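Local coordinates for protein 2,3-bisphosphoglycerate-independent phosphoglycerate mutase (Pyrococcus horikoshii, PDB 2ZKT) that probably interconverts 2-phosphoglycerate and 3-phosphoglycerate in glycolysis, as a metal-binding, cofactor-independent phosphoglycerate mutase of the alkaline phosphatase superfamily, at residues I67-D71 with M236-Q241; F98-F102 with G160-G164; E201-K205 with A220-L224; V266-E270 with A282-K286. All blocks are in the same frame, centred on the assembly; numbering follows the deposited sequence.

Interaction 1 (I67-D71 with M236-Q241); sequences IFGYD and MKFTEQ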
loop_
_atom_site.group_PDB
_atom_site.type_symbol
_atom_site.label_atom_id
_atom_site.label_comp_id
_atom_site.label_asym_id
_atom_site.label_seq_id
_atom_site.Cartn_x
_atom_site.Cartn_y
_atom_site.Cartn_z
ATOM N N ILE B 67 1.272 -18.391 -18.859
ATOM C CA ILE B 67 1.025 -18.576 -17.432
ATOM C C ILE B 67 0.456 -19.973 -17.138
ATOM O O ILE B 67 0.770 -20.561 -16.100
ATOM C CB ILE B 67 0.033 -17.507 -16.907
ATOM C CG1 ILE B 67 0.668 -16.106 -17.008
ATOM C CG2 ILE B 67 -0.388 -17.824 -15.481
ATOM C CD1 ILE B 67 1.919 -15.892 -16.156
ATOM N N PHE B 68 -0.376 -20.502 -18.043
ATOM C CA PHE B 68 -0.961 -21.834 -17.827
ATOM C C PHE B 68 0.025 -22.976 -18.092
ATOM O O PHE B 68 -0.312 -24.149 -17.880
ATOM C CB PHE B 68 -2.228 -22.029 -18.684
ATOM C CG PHE B 68 -3.396 -21.188 -18.237
ATOM C CD1 PHE B 68 -3.789 -21.176 -16.898
ATOM C CD2 PHE B 68 -4.089 -20.392 -19.152
ATOM C CE1 PHE B 68 -4.867 -20.371 -16.469
ATOM C CE2 PHE B 68 -5.157 -19.589 -18.752
ATOM C CZ PHE B 68 -5.552 -19.572 -17.403
ATOM N N GLY B 69 1.230 -22.630 -18.564
ATOM C CA GLY B 69 2.264 -23.632 -18.813
ATOM C C GLY B 69 2.597 -23.964 -20.261
ATOM O O GLY B 69 3.330 -24.920 -20.533
ATOM N N TYR B 70 2.077 -23.183 -21.204
ATOM C CA TYR B 70 2.331 -23.457 -22.618
ATOM C C TYR B 70 3.306 -22.460 -23.232
ATOM O O TYR B 70 3.528 -21.369 -22.696
ATOM C CB TYR B 70 1.007 -23.409 -23.404
ATOM C CG TYR B 70 -0.023 -24.420 -22.929
ATOM C CD1 TYR B 70 0.058 -25.773 -23.312
ATOM C CD2 TYR B 70 -1.038 -24.041 -22.052
ATOM C CE1 TYR B 70 -0.848 -26.715 -22.830
ATOM C CE2 TYR B 70 -1.950 -24.976 -21.557
ATOM C CZ TYR B 70 -1.852 -26.309 -21.947
ATOM O OH TYR B 70 -2.765 -27.225 -21.461
ATOM N N ASP B 71 3.885 -22.853 -24.366
ATOM C CA ASP B 71 4.802 -21.986 -25.102
ATOM C C ASP B 71 3.918 -21.194 -26.076
ATOM O O ASP B 71 3.370 -21.754 -27.033
ATOM C CB ASP B 71 5.834 -22.827 -25.877
ATOM C CG ASP B 71 6.773 -21.976 -26.723
ATOM O OD1 ASP B 71 6.321 -21.426 -27.757
ATOM O OD2 ASP B 71 7.963 -21.852 -26.351
ATOM N N MET B 236 -2.014 -31.372 -25.213
ATOM C CA MET B 236 -3.155 -31.865 -24.453
ATOM C C MET B 236 -3.639 -30.782 -23.489
ATOM O O MET B 236 -2.949 -29.784 -23.257
ATOM C CB MET B 236 -2.758 -33.126 -23.676
ATOM C CG MET B 236 -1.567 -32.949 -22.747
ATOM S SD MET B 236 -1.062 -34.520 -22.001
ATOM C CE MET B 236 0.073 -35.120 -23.261
ATOM N N LYS B 237 -4.826 -30.982 -22.924
ATOM C CA LYS B 237 -5.384 -30.008 -21.996
ATOM C C LYS B 237 -4.653 -30.022 -20.639
ATOM O O LYS B 237 -3.952 -30.986 -20.294
ATOM C CB LYS B 237 -6.887 -30.273 -21.812
ATOM C CG LYS B 237 -7.580 -30.719 -23.109
ATOM C CD LYS B 237 -9.061 -30.339 -23.153
ATOM C CE LYS B 237 -9.244 -28.863 -23.508
ATOM N NZ LYS B 237 -10.685 -28.451 -23.579
ATOM N N PHE B 238 -4.815 -28.928 -19.893
ATOM C CA PHE B 238 -4.196 -28.753 -18.576
ATOM C C PHE B 238 -4.554 -29.931 -17.653
ATOM O O PHE B 238 -3.674 -30.589 -17.083
ATOM C CB PHE B 238 -4.698 -27.435 -17.958
ATOM C CG PHE B 238 -3.901 -26.963 -16.766
ATOM C CD1 PHE B 238 -2.772 -26.160 -16.942
ATOM C CD2 PHE B 238 -4.301 -27.293 -15.470
ATOM C CE1 PHE B 238 -2.050 -25.682 -15.847
ATOM C CE2 PHE B 238 -3.589 -26.826 -14.360
ATOM C CZ PHE B 238 -2.457 -26.011 -14.550
ATOM N N THR B 239 -5.861 -30.181 -17.526
ATOM C CA THR B 239 -6.401 -31.254 -16.685
ATOM C C THR B 239 -5.737 -32.604 -16.922
ATOM O O THR B 239 -5.349 -33.285 -15.966
ATOM C CB THR B 239 -7.929 -31.425 -16.910
ATOM O OG1 THR B 239 -8.198 -31.453 -18.324
ATOM C CG2 THR B 239 -8.713 -30.275 -16.255
ATOM N N GLU B 240 -5.597 -33.001 -18.190
ATOM C CA GLU B 240 -4.981 -34.293 -18.477
ATOM C C GLU B 240 -3.466 -34.238 -18.344
ATOM O O GLU B 240 -2.840 -35.179 -17.843
ATOM C CB GLU B 240 -5.379 -34.798 -19.878
ATOM C CG GLU B 240 -4.982 -33.903 -21.038
ATOM C CD GLU B 240 -5.400 -34.488 -22.389
ATOM O OE1 GLU B 240 -4.982 -35.634 -22.691
ATOM O OE2 GLU B 240 -6.141 -33.806 -23.145
ATOM N N GLN B 241 -2.879 -33.122 -18.768
ATOM C CA GLN B 241 -1.429 -32.959 -18.701
ATOM C C GLN B 241 -0.911 -33.199 -17.274
ATOM O O GLN B 241 0.030 -33.967 -17.062
ATOM C CB GLN B 241 -1.054 -31.551 -19.180
ATOM C CG GLN B 241 0.434 -31.261 -19.217
ATOM C CD GLN B 241 0.728 -29.851 -19.728
ATOM O OE1 GLN B 241 1.878 -29.397 -19.713
ATOM N NE2 GLN B 241 -0.315 -29.152 -20.186
HETATM O O HOH W 1 3.066 -27.571 -22.442
#

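Interaction 2 (F98-F102 with G160-G164); sequences FRVNF and GYKVG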
loop_
_atom_site.group_PDB
_atom_site.type_symbol
_atom_site.label_atom_id
_atom_site.label_comp_id
_atom_site.label_asym_id
_atom_site.label_seq_id
_atom_site.Cartn_x
_atom_site.Cartn_y
_atom_site.Cartn_z
ATOM N N PHE B 98 -13.476 -14.185 -34.726
ATOM C CA PHE B 98 -12.900 -12.845 -34.823
ATOM C C PHE B 98 -13.477 -11.910 -33.765
ATOM O O PHE B 98 -14.592 -12.119 -33.272
ATOM C CB PHE B 98 -13.228 -12.215 -36.180
ATOM C CG PHE B 98 -12.881 -13.070 -37.367
ATOM C CD1 PHE B 98 -13.726 -14.115 -37.763
ATOM C CD2 PHE B 98 -11.732 -12.803 -38.125
ATOM C CE1 PHE B 98 -13.436 -14.878 -38.899
ATOM C CE2 PHE B 98 -11.433 -13.562 -39.265
ATOM C CZ PHE B 98 -12.290 -14.603 -39.653
ATOM N N ARG B 99 -12.709 -10.874 -33.419
ATOM C CA ARG B 99 -13.183 -9.857 -32.479
ATOM C C ARG B 99 -13.742 -8.775 -33.430
ATOM O O ARG B 99 -13.117 -8.435 -34.449
ATOM C CB ARG B 99 -12.028 -9.311 -31.623
ATOM C CG ARG B 99 -10.874 -8.710 -32.410
ATOM C CD ARG B 99 -9.637 -8.542 -31.521
ATOM N NE ARG B 99 -9.838 -7.568 -30.443
ATOM C CZ ARG B 99 -9.895 -6.248 -30.624
ATOM N NH1 ARG B 99 -9.762 -5.736 -31.847
ATOM N NH2 ARG B 99 -10.087 -5.439 -29.585
ATOM N N VAL B 100 -14.929 -8.266 -33.116
ATOM C CA VAL B 100 -15.569 -7.265 -33.970
ATOM C C VAL B 100 -15.915 -5.943 -33.267
ATOM O O VAL B 100 -16.456 -5.937 -32.149
ATOM C CB VAL B 100 -16.892 -7.820 -34.577
ATOM C CG1 VAL B 100 -17.436 -6.837 -35.605
ATOM C CG2 VAL B 100 -16.661 -9.212 -35.194
ATOM N N ASN B 101 -15.625 -4.831 -33.946
ATOM C CA ASN B 101 -15.939 -3.505 -33.414
ATOM C C ASN B 101 -16.949 -2.847 -34.348
ATOM O O ASN B 101 -16.742 -2.828 -35.574
ATOM C CB ASN B 101 -14.686 -2.610 -33.352
ATOM C CG ASN B 101 -13.629 -3.137 -32.389
ATOM O OD1 ASN B 101 -12.934 -4.119 -32.676
ATOM N ND2 ASN B 101 -13.504 -2.481 -31.236
ATOM N N PHE B 102 -18.049 -2.335 -33.787
ATOM C CA PHE B 102 -19.038 -1.627 -34.608
ATOM C C PHE B 102 -18.376 -0.273 -34.888
ATOM O O PHE B 102 -17.826 0.353 -33.970
ATOM C CB PHE B 102 -20.352 -1.409 -33.842
ATOM C CG PHE B 102 -21.181 -2.649 -33.695
ATOM C CD1 PHE B 102 -21.744 -3.261 -34.816
ATOM C CD2 PHE B 102 -21.385 -3.220 -32.442
ATOM C CE1 PHE B 102 -22.502 -4.426 -34.693
ATOM C CE2 PHE B 102 -22.141 -4.391 -32.307
ATOM C CZ PHE B 102 -22.700 -4.994 -33.439
ATOM N N GLY B 160 -19.035 -1.334 -27.725
ATOM C CA GLY B 160 -19.180 -1.395 -29.185
ATOM C C GLY B 160 -18.517 -2.654 -29.803
ATOM O O GLY B 160 -18.357 -2.757 -31.013
ATOM N N TYR B 161 -18.143 -3.612 -28.957
ATOM C CA TYR B 161 -17.494 -4.835 -29.426
ATOM C C TYR B 161 -18.508 -5.914 -29.833
ATOM O O TYR B 161 -19.721 -5.710 -29.739
ATOM C CB TYR B 161 -16.563 -5.371 -28.329
ATOM C CG TYR B 161 -15.555 -4.354 -27.813
ATOM C CD1 TYR B 161 -14.543 -3.862 -28.642
ATOM C CD2 TYR B 161 -15.612 -3.889 -26.491
ATOM C CE1 TYR B 161 -13.607 -2.929 -28.169
ATOM C CE2 TYR B 161 -14.684 -2.956 -26.007
ATOM C CZ TYR B 161 -13.685 -2.482 -26.852
ATOM O OH TYR B 161 -12.756 -1.570 -26.385
ATOM N N LYS B 162 -17.995 -7.064 -30.277
ATOM C CA LYS B 162 -18.824 -8.193 -30.721
ATOM C C LYS B 162 -17.903 -9.350 -31.168
ATOM O O LYS B 162 -16.682 -9.168 -31.275
ATOM C CB LYS B 162 -19.709 -7.752 -31.896
ATOM C CG LYS B 162 -20.614 -8.843 -32.454
ATOM C CD LYS B 162 -21.422 -8.357 -33.665
ATOM C CE LYS B 162 -20.535 -8.083 -34.877
ATOM N NZ LYS B 162 -21.343 -7.710 -36.073
ATOM N N VAL B 163 -18.490 -10.525 -31.430
ATOM C CA VAL B 163 -17.733 -11.708 -31.875
ATOM C C VAL B 163 -18.325 -12.377 -33.132
ATOM O O VAL B 163 -19.526 -12.675 -33.185
ATOM C CB VAL B 163 -17.657 -12.784 -30.764
ATOM C CG1 VAL B 163 -16.870 -13.983 -31.271
ATOM C CG2 VAL B 163 -16.996 -12.209 -29.516
ATOM N N GLY B 164 -17.470 -12.620 -34.133
ATOM C CA GLY B 164 -17.887 -13.260 -35.383
ATOM C C GLY B 164 -17.259 -14.648 -35.523
ATOM O O GLY B 164 -16.038 -14.807 -35.428
#

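Interaction 3 (E201-K205 with A220-L224); sequences EVLEK and ANYLL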
loop_
_atom_site.group_PDB
_atom_site.type_symbol
_atom_site.label_atom_id
_atom_site.label_comp_id
_atom_site.label_asym_id
_atom_site.label_seq_id
_atom_site.Cartn_x
_atom_site.Cartn_y
_atom_site.Cartn_z
ATOM N N GLU B 201 -25.895 -3.294 -44.844
ATOM C CA GLU B 201 -27.291 -3.139 -45.237
ATOM C C GLU B 201 -28.230 -3.341 -44.044
ATOM O O GLU B 201 -29.136 -2.553 -43.791
ATOM C CB GLU B 201 -27.600 -4.173 -46.326
ATOM C CG GLU B 201 -26.899 -3.853 -47.651
ATOM C CD GLU B 201 -27.320 -4.864 -48.697
ATOM O OE1 GLU B 201 -28.376 -5.467 -48.541
ATOM O OE2 GLU B 201 -26.583 -5.041 -49.669
ATOM N N VAL B 202 -28.000 -4.474 -43.352
ATOM C CA VAL B 202 -28.781 -4.748 -42.143
ATOM C C VAL B 202 -28.650 -3.621 -41.111
ATOM O O VAL B 202 -29.626 -3.129 -40.549
ATOM C CB VAL B 202 -28.285 -6.066 -41.542
ATOM C CG1 VAL B 202 -29.181 -6.476 -40.372
ATOM C CG2 VAL B 202 -28.317 -7.157 -42.602
ATOM N N LEU B 203 -27.384 -3.235 -40.832
ATOM C CA LEU B 203 -26.926 -2.195 -39.910
ATOM C C LEU B 203 -27.512 -0.814 -40.246
ATOM O O LEU B 203 -28.108 -0.137 -39.415
ATOM C CB LEU B 203 -25.394 -2.152 -39.955
ATOM C CG LEU B 203 -24.760 -3.221 -39.059
ATOM C CD1 LEU B 203 -23.230 -3.204 -39.122
ATOM C CD2 LEU B 203 -25.135 -3.057 -37.583
ATOM N N GLU B 204 -27.292 -0.381 -41.505
ATOM C CA GLU B 204 -27.731 0.960 -41.895
ATOM C C GLU B 204 -29.251 1.138 -41.772
ATOM O O GLU B 204 -29.816 2.151 -42.168
ATOM C CB GLU B 204 -27.316 1.176 -43.352
ATOM C CG GLU B 204 -26.030 1.994 -43.489
ATOM C CD GLU B 204 -25.639 2.042 -44.952
ATOM O OE1 GLU B 204 -26.085 1.185 -45.705
ATOM O OE2 GLU B 204 -24.901 2.953 -45.331
ATOM N N LYS B 205 -29.925 0.099 -41.233
ATOM C CA LYS B 205 -31.392 0.122 -41.247
ATOM C C LYS B 205 -32.027 0.013 -39.852
ATOM O O LYS B 205 -33.171 0.401 -39.624
ATOM C CB LYS B 205 -31.885 -1.039 -42.110
ATOM C CG LYS B 205 -32.910 -0.579 -43.152
ATOM C CD LYS B 205 -33.492 -1.755 -43.936
ATOM C CE LYS B 205 -32.422 -2.525 -44.722
ATOM N NZ LYS B 205 -33.009 -3.741 -45.286
ATOM N N ALA B 220 -23.653 3.201 -35.983
ATOM C CA ALA B 220 -22.887 1.950 -35.990
ATOM C C ALA B 220 -23.312 1.214 -37.261
ATOM O O ALA B 220 -24.131 0.296 -37.200
ATOM C CB ALA B 220 -23.232 1.108 -34.754
ATOM N N ASN B 221 -22.770 1.624 -38.410
ATOM C CA ASN B 221 -23.148 1.001 -39.680
ATOM C C ASN B 221 -22.032 0.186 -40.332
ATOM O O ASN B 221 -22.231 -0.406 -41.402
ATOM C CB ASN B 221 -23.643 2.072 -40.671
ATOM C CG ASN B 221 -22.511 2.935 -41.220
ATOM O OD1 ASN B 221 -21.628 3.383 -40.472
ATOM N ND2 ASN B 221 -22.538 3.184 -42.534
ATOM N N TYR B 222 -20.856 0.156 -39.705
ATOM C CA TYR B 222 -19.767 -0.622 -40.275
ATOM C C TYR B 222 -19.188 -1.623 -39.279
ATOM O O TYR B 222 -19.296 -1.457 -38.056
ATOM C CB TYR B 222 -18.658 0.290 -40.809
ATOM C CG TYR B 222 -17.857 -0.388 -41.905
ATOM C CD1 TYR B 222 -18.477 -0.802 -43.089
ATOM C CD2 TYR B 222 -16.489 -0.627 -41.757
ATOM C CE1 TYR B 222 -17.756 -1.439 -44.098
ATOM C CE2 TYR B 222 -15.757 -1.266 -42.762
ATOM C CZ TYR B 222 -16.393 -1.668 -43.930
ATOM O OH TYR B 222 -15.671 -2.293 -44.932
ATOM N N LEU B 223 -18.561 -2.664 -39.818
ATOM C CA LEU B 223 -17.989 -3.721 -38.992
ATOM C C LEU B 223 -16.467 -3.843 -39.138
ATOM O O LEU B 223 -15.973 -4.115 -40.234
ATOM C CB LEU B 223 -18.656 -5.054 -39.374
ATOM C CG LEU B 223 -20.022 -5.381 -38.756
ATOM C CD1 LEU B 223 -20.311 -6.871 -38.826
ATOM C CD2 LEU B 223 -20.048 -4.875 -37.314
ATOM N N LEU B 224 -15.725 -3.613 -38.048
ATOM C CA LEU B 224 -14.265 -3.775 -38.101
ATOM C C LEU B 224 -13.965 -5.160 -37.513
ATOM O O LEU B 224 -14.183 -5.403 -36.325
ATOM C CB LEU B 224 -13.539 -2.678 -37.306
ATOM C CG LEU B 224 -13.603 -1.268 -37.923
ATOM C CD1 LEU B 224 -12.662 -0.338 -37.151
ATOM C CD2 LEU B 224 -13.211 -1.312 -39.401
#

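Interaction 4 (V266-E270 with A282-K286); sequences VYTPE and AKAKK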
loop_
_atom_site.group_PDB
_atom_site.type_symbol
_atom_site.label_atom_id
_atom_site.label_comp_id
_atom_site.label_asym_id
_atom_site.label_seq_id
_atom_site.Cartn_x
_atom_site.Cartn_y
_atom_site.Cartn_z
ATOM N N VAL B 266 -14.555 -22.694 -15.870
ATOM C CA VAL B 266 -14.636 -21.289 -15.487
ATOM C C VAL B 266 -15.900 -20.856 -14.739
ATOM O O VAL B 266 -17.019 -21.240 -15.087
ATOM C CB VAL B 266 -14.424 -20.383 -16.730
ATOM C CG1 VAL B 266 -14.556 -18.910 -16.349
ATOM C CG2 VAL B 266 -13.036 -20.648 -17.315
ATOM N N TYR B 267 -15.691 -20.051 -13.695
ATOM C CA TYR B 267 -16.766 -19.525 -12.861
ATOM C C TYR B 267 -16.662 -18.010 -12.804
ATOM O O TYR B 267 -15.559 -17.451 -12.798
ATOM C CB TYR B 267 -16.657 -20.064 -11.431
ATOM C CG TYR B 267 -16.872 -21.555 -11.313
ATOM C CD1 TYR B 267 -15.810 -22.447 -11.491
ATOM C CD2 TYR B 267 -18.134 -22.080 -11.018
ATOM C CE1 TYR B 267 -15.996 -23.820 -11.380
ATOM C CE2 TYR B 267 -18.334 -23.464 -10.905
ATOM C CZ TYR B 267 -17.260 -24.329 -11.085
ATOM O OH TYR B 267 -17.441 -25.697 -10.973
ATOM N N THR B 268 -17.820 -17.354 -12.762
ATOM C CA THR B 268 -17.894 -15.901 -12.666
ATOM C C THR B 268 -18.937 -15.643 -11.579
ATOM O O THR B 268 -20.136 -15.587 -11.855
ATOM C CB THR B 268 -18.370 -15.269 -13.984
ATOM O OG1 THR B 268 -17.610 -15.804 -15.084
ATOM C CG2 THR B 268 -18.195 -13.752 -13.935
ATOM N N PRO B 269 -18.490 -15.498 -10.320
ATOM C CA PRO B 269 -19.421 -15.255 -9.212
ATOM C C PRO B 269 -20.187 -13.938 -9.344
ATOM O O PRO B 269 -19.799 -13.051 -10.114
ATOM C CB PRO B 269 -18.501 -15.280 -7.989
ATOM C CG PRO B 269 -17.245 -14.675 -8.527
ATOM C CD PRO B 269 -17.090 -15.390 -9.859
ATOM N N GLU B 270 -21.285 -13.829 -8.589
ATOM C CA GLU B 270 -22.125 -12.634 -8.596
ATOM C C GLU B 270 -21.310 -11.400 -8.194
ATOM O O GLU B 270 -20.707 -11.374 -7.116
ATOM C CB GLU B 270 -23.294 -12.809 -7.616
ATOM C CG GLU B 270 -24.260 -13.938 -7.971
ATOM C CD GLU B 270 -25.067 -13.649 -9.231
ATOM O OE1 GLU B 270 -25.756 -12.601 -9.271
ATOM O OE2 GLU B 270 -25.019 -14.470 -10.177
ATOM N N ALA B 282 -15.923 -11.266 -3.498
ATOM C CA ALA B 282 -16.772 -12.328 -4.026
ATOM C C ALA B 282 -15.946 -13.371 -4.773
ATOM O O ALA B 282 -16.234 -14.559 -4.760
ATOM C CB ALA B 282 -17.801 -11.705 -4.969
ATOM N N LYS B 283 -14.888 -12.897 -5.430
ATOM C CA LYS B 283 -13.992 -13.786 -6.167
ATOM C C LYS B 283 -13.218 -14.661 -5.180
ATOM O O LYS B 283 -13.028 -15.866 -5.405
ATOM C CB LYS B 283 -13.021 -12.963 -7.022
ATOM C CG LYS B 283 -13.648 -12.426 -8.300
ATOM C CD LYS B 283 -12.677 -11.533 -9.057
ATOM C CE LYS B 283 -13.291 -11.078 -10.363
ATOM N NZ LYS B 283 -12.479 -10.013 -11.007
ATOM N N ALA B 284 -12.788 -14.042 -4.079
ATOM C CA ALA B 284 -12.038 -14.750 -3.048
ATOM C C ALA B 284 -12.941 -15.788 -2.397
ATOM O O ALA B 284 -12.544 -16.939 -2.201
ATOM C CB ALA B 284 -11.529 -13.765 -2.001
ATOM N N LYS B 285 -14.161 -15.366 -2.064
ATOM C CA LYS B 285 -15.138 -16.248 -1.434
ATOM C C LYS B 285 -15.283 -17.505 -2.303
ATOM O O LYS B 285 -15.191 -18.637 -1.803
ATOM C CB LYS B 285 -16.480 -15.508 -1.294
ATOM C CG LYS B 285 -17.522 -16.194 -0.409
ATOM C CD LYS B 285 -18.266 -17.304 -1.152
ATOM C CE LYS B 285 -19.439 -17.843 -0.328
ATOM N NZ LYS B 285 -18.995 -18.482 0.948
ATOM N N LYS B 286 -15.478 -17.295 -3.607
ATOM C CA LYS B 286 -15.633 -18.406 -4.548
ATOM C C LYS B 286 -14.365 -19.271 -4.689
ATOM O O LYS B 286 -14.456 -20.510 -4.735
ATOM C CB LYS B 286 -16.057 -17.878 -5.933
ATOM C CG LYS B 286 -16.390 -18.977 -6.940
ATOM C CD LYS B 286 -17.511 -19.874 -6.422
ATOM C CE LYS B 286 -17.729 -21.084 -7.321
ATOM N NZ LYS B 286 -18.746 -22.025 -6.741
#

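Interaction 1 (I67-D71 with M236-Q241)
Y70 reaches across to the turn that starts helix 238-242 and gives its hydroxyl proton to the carbonyl oxygen of M236, with OH and O 3.1 Å apart. The donor lies in the carbonyl plane and on a lone pair, at a C=O...donor angle of 143°. The backbone N of F238 is equally near this hydroxyl but badly angled for a bond. On the buried side, F238 turns the edge of its ring to F68; F68 O lies in the plane of the ring, 3.1 Å from F238 CE1. The F238 CG is anti to the backbone N (chi1 -166°), which carries the ring toward F68, and F264 meets both phenylalanines. The F68 carbonyl precedes G69, whose positive phi closes helix 60-67 in a Schellman motif. The contact lies between the end of this helix and the start of helix 238-242, where K237 is the N-cap residue. The outer side is looser. Q241 and Y70 run alongside each other with their ends pointing opposite ways, the extended glutamine bringing NE2 to 3.6 Å from Y70 CE1, with amide and ring planes 57° apart. Beyond it a water donates to G69 O at 3.3 Å and, weakly, to Q241 OE1.

Interaction 2 (F98-F102 with G160-G164)
Four backbone hydrogen bonds join F98-F102 to the antiparallel segment G160-G164. F98 and G164 form a hydrogen-bonded pair, with F98 N 2.7 Å from G164 O and the return bond from G164 N to F98 O. Next along, R99 and V163 form a non-hydrogen-bonded pair. V100 N donates to K162 O, and F102 N to G160 O at 2.8 Å. Side chains add a second layer. V100 and K162 run side by side on one face, V100 CG1 lying 3.4 Å from K162 CE. The lysine chain, extended to CD and then bent at chi3 (68°), crosses the F102 side chain at about a right angle, K162 CD lying 3.6 Å from F102 CZ. NZ is buried here without a polar partner in the model. Replacing F102 with an alanine would probably open a gap beside the aliphatic part of K162 and leave the lysine freer to turn. On the other face, N101 ND2 approaches the edge of the Y161 ring, 3.1 Å from CE1, with amide and ring planes 81° apart. Farther out, F102 and K162 pack on V138 of helix 131-142 and on L223; strands 96-103 and 161-166 form the middle of a four-stranded antiparallel sheet, flanked by strands 152-155 and 222-229.

Interaction 3 (E201-K205 with A220-L224)
A helix end packs here against a classic beta bulge at the start of an edge strand: L203, in the last turn of helix 186-203, lies over the backbone of A220-Y222, where N221 and Y222 both face A103 of the neighbouring strand. The helix and strand belong to an alpha/beta unit in which helix 186-203 packs on the antiparallel sheet containing strand 222-229. L203 carries most of the contact. With CG anti to the carbonyl carbon (chi1 -82°), its side chain is directed at the A220-N221 backbone, where the two methyls part. CD2 rests against the carbonyl oxygen of A220, at 3.5 Å, while CD1 lies 3.7 Å from N221 O and extends to the side chain of L223, 3.9 Å from its CG. L223 continues this apolar surface toward F195 and A199 of the same helix. An alanine in place of L203 would probably open a gap over the bulge and leave L223 without its leucine neighbour at the helix end. The side-chain amide of N209 donates to both L203 O and A220 O, tying the end of the helix to the residue before the bulge. At the exposed margin, E204 passes slantwise over N221, their carboxylate and amide planes 29° apart. The asparagine is held by a bond to the loop after strand 96-103, N221 OD1 accepting from L105 N. Across the segments its CB meets the aliphatic part of the glutamate, 3.7 Å from E204 CG.

Interaction 4 (V266-E270 with A282-K286)
P269 supplies the central apolar packing, setting its ring on helix 280-291 against K283 and K286: P269 CG is 4.1 Å from K283 CA, and P269 CB is 4.1 Å from K286 CB. K283 also presents its CG to the ring, while its extended chain runs on to a weak bond between NZ and the carbonyl of H300. A second group of contacts is aliphatic against aromatic. K286 leaves the helix with CG anti to the backbone N, bends at chi2 (58°), and runs transversely to the Y267 side chain, placing CE 3.9 Å from Y267 CD2. The phenol itself is tied elsewhere, its hydroxyl hydrogen-bonded to that of Y294. Backbone meets side chain in a third group, where P269 CG lies 3.9 Å from A282 O and the A282 methyl 3.6 Å from E270 O. These contacts pack the exit of edge strand 265-267 onto the crossover helix of a beta-alpha-beta unit joining parallel strands 265-267 and 296-301, with V249 of the intervening strand touching P269, K283 and K286. Cohesion therefore rests on van der Waals packing: both lysines contribute their methylene chains, and the ammonium of K286 has a long, weak ion pair with E289.

Interactions 2 and 3 touch, their centres 12 Å apart, and share the antiparallel sheet: N101 O and L224 N, 2.8 Å apart, probably form a hydrogen bond between neighbouring strands, and L223 packs against F102 and K162. Interactions 1 and 4 belong to the part of the chain carrying the large mixed sheet; their nearest atoms are about 8 Å apart. Interactions 2 and 3 are both nested in the chain loop closed by interaction 1, although interaction 3 lies about 24 Å away at its nearest atoms. The side chains of F68 and R99 each lie about 11 Å from a bound zinc, and that of K283 about 12 Å; none of these residues is a zinc ligand.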